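Long-range contact in Pre-mRNA-splicing factor SAD1 (Saccharomyces cerevisiae, PDB 4MSX), which promotes assembly of newly made U4 snRNA into the U4/U6 snRNP and is required for pre-mRNA splicing: residues C93-G98 and H119-N124. Numbering follows the deposited sequence.
Sequences CCLVCG and HHVFLN. With ZN (zinc ion), chain B.
The zinc site of the UBP-type finger joins C94 and C97, the cysteines of a CxxC turn, to H119 through one shared ion. C94 SG lies 2.3 Å from the zinc and H119 ND1 2.2 Å, while H113, from helix 109-116, completes the Cys2His2 set. The turn steadies its own ligand: the backbone N-H groups of V96 and C97 both point at C94 SG in weak hydrogen bonds, which probably temper the thiolate's charge. V96 sits beneath the imidazole of H119, its CG1 3.5 Å from the ring centroid and 12° off the normal, a CH-pi contact that backs one face of the ring and, with the zinc bond at ND1, is likely to restrict its rotation. CG1 reaches this place because it stands anti to the backbone N (chi1 -180°).

The site is built where strand 91-94 ends and strand 121-124 begins, antiparallel inner neighbours of a five-stranded sheet. C93 and L123 form a hydrogen-bonded pair, with C93 N to L123 O at 2.8 Å and L123 N returning to C93 O; beyond the strand end, L95 N continues the pairing to V121 O at 2.9 Å. On the zinc side, C94 CB packs 3.8 Å from F122 CE2, and C94 SG approaches that ring obliquely. L95 turns its isobutyl group the other way, CD1 meeting V121 CG1 at 3.8 Å and CD2 resting on L123 CB. Without that group, as with an alanine here, a gap would probably open against V121 and L123. Strand 130-132 extends this apolar layer, F130 touching both L95 and L123.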
loop_
_atom_site.group_PDB
_atom_site.type_symbol
_atom_site.label_atom_id
_atom_site.label_comp_id
_atom_site.label_asym_id
_atom_site.label_seq_id
_atom_site.Cartn_x
_atom_site.Cartn_y
_atom_site.Cartn_z
ATOM N N CYS A 93 -3.182 -10.699 23.443
ATOM C CA CYS A 93 -4.083 -11.465 22.629
ATOM C C CYS A 93 -4.160 -12.852 23.249
ATOM O O CYS A 93 -3.136 -13.491 23.471
ATOM C CB CYS A 93 -3.562 -11.583 21.194
ATOM S SG CYS A 93 -4.592 -12.585 20.097
ATOM N N CYS A 94 -5.388 -13.306 23.477
ATOM C CA CYS A 94 -5.656 -14.669 23.861
ATOM C C CYS A 94 -5.453 -15.569 22.655
ATOM O O CYS A 94 -6.057 -15.364 21.596
ATOM C CB CYS A 94 -7.095 -14.858 24.384
ATOM S SG CYS A 94 -7.351 -16.667 24.733
ATOM N N LEU A 95 -4.597 -16.588 22.797
ATOM C CA LEU A 95 -4.177 -17.356 21.612
ATOM C C LEU A 95 -5.079 -18.537 21.429
ATOM O O LEU A 95 -4.924 -19.271 20.460
ATOM C CB LEU A 95 -2.689 -17.793 21.674
ATOM C CG LEU A 95 -1.728 -16.609 21.847
ATOM C CD1 LEU A 95 -0.230 -17.082 21.922
ATOM C CD2 LEU A 95 -1.855 -15.626 20.637
ATOM N N VAL A 96 -6.076 -18.678 22.323
ATOM C CA VAL A 96 -7.130 -19.667 22.085
ATOM C C VAL A 96 -8.330 -19.118 21.302
ATOM O O VAL A 96 -8.796 -19.750 20.326
ATOM C CB VAL A 96 -7.657 -20.253 23.467
ATOM C CG1 VAL A 96 -8.739 -21.267 23.206
ATOM C CG2 VAL A 96 -6.465 -20.806 24.276
ATOM N N CYS A 97 -8.859 -17.961 21.713
ATOM C CA CYS A 97 -10.058 -17.425 21.051
ATOM C C CYS A 97 -9.729 -16.183 20.209
ATOM O O CYS A 97 -10.549 -15.750 19.410
ATOM C CB CYS A 97 -11.186 -17.080 22.088
ATOM S SG CYS A 97 -10.806 -15.695 23.146
ATOM N N GLY A 98 -8.546 -15.595 20.397
ATOM C CA GLY A 98 -8.128 -14.490 19.537
ATOM C C GLY A 98 -8.627 -13.117 19.957
ATOM O O GLY A 98 -8.288 -12.138 19.316
ATOM N N HIS A 119 -8.716 -20.236 29.166
ATOM C CA HIS A 119 -7.802 -19.991 27.981
ATOM C C HIS A 119 -6.512 -19.488 28.604
ATOM O O HIS A 119 -6.533 -18.514 29.346
ATOM C CB HIS A 119 -8.433 -18.952 26.973
ATOM C CG HIS A 119 -9.644 -19.467 26.264
ATOM N ND1 HIS A 119 -10.447 -18.679 25.475
ATOM C CD2 HIS A 119 -10.207 -20.700 26.246
ATOM C CE1 HIS A 119 -11.439 -19.400 24.977
ATOM N NE2 HIS A 119 -11.323 -20.628 25.446
ATOM N N HIS A 120 -5.378 -20.164 28.381
ATOM C CA HIS A 120 -4.214 -19.901 29.220
ATOM C C HIS A 120 -2.974 -19.396 28.521
ATOM O O HIS A 120 -2.020 -19.042 29.218
ATOM C CB HIS A 120 -3.876 -21.197 30.012
ATOM C CG HIS A 120 -5.028 -21.632 30.865
ATOM N ND1 HIS A 120 -5.283 -21.060 32.094
ATOM C CD2 HIS A 120 -6.051 -22.491 30.624
ATOM C CE1 HIS A 120 -6.395 -21.582 32.599
ATOM N NE2 HIS A 120 -6.874 -22.460 31.732
ATOM N N VAL A 121 -2.985 -19.313 27.178
ATOM C CA VAL A 121 -1.749 -18.867 26.458
ATOM C C VAL A 121 -2.027 -17.498 25.783
ATOM O O VAL A 121 -3.008 -17.397 25.045
ATOM C CB VAL A 121 -1.361 -19.905 25.360
ATOM C CG1 VAL A 121 0.063 -19.607 24.771
ATOM C CG2 VAL A 121 -1.413 -21.324 25.947
ATOM N N PHE A 122 -1.212 -16.492 26.105
ATOM C CA PHE A 122 -1.402 -15.123 25.678
ATOM C C PHE A 122 -0.129 -14.601 24.983
ATOM O O PHE A 122 0.997 -15.045 25.282
ATOM C CB PHE A 122 -1.696 -14.241 26.887
ATOM C CG PHE A 122 -3.035 -14.563 27.503
ATOM C CD1 PHE A 122 -3.161 -15.710 28.318
ATOM C CD2 PHE A 122 -4.180 -13.824 27.161
ATOM C CE1 PHE A 122 -4.416 -16.067 28.841
ATOM C CE2 PHE A 122 -5.424 -14.134 27.687
ATOM C CZ PHE A 122 -5.559 -15.264 28.550
ATOM N N LEU A 123 -0.324 -13.624 24.095
ATOM C CA LEU A 123 0.789 -12.900 23.508
ATOM C C LEU A 123 0.680 -11.458 23.936
ATOM O O LEU A 123 -0.362 -10.807 23.724
ATOM C CB LEU A 123 0.709 -13.009 21.949
ATOM C CG LEU A 123 1.766 -12.182 21.242
ATOM C CD1 LEU A 123 3.261 -12.644 21.542
ATOM C CD2 LEU A 123 1.488 -12.279 19.764
ATOM N N ASN A 124 1.748 -10.896 24.477
ATOM C CA ASN A 124 1.719 -9.467 24.759
ATOM C C ASN A 124 1.895 -8.749 23.419
ATOM O O ASN A 124 2.908 -8.991 22.771
ATOM C CB ASN A 124 2.885 -9.061 25.686
ATOM C CG ASN A 124 2.838 -7.598 26.076
ATOM O OD1 ASN A 124 2.763 -6.712 25.215
ATOM N ND2 ASN A 124 2.842 -7.324 27.387
HETATM ZN ZN ZN B . -9.659 -16.646 25.027
#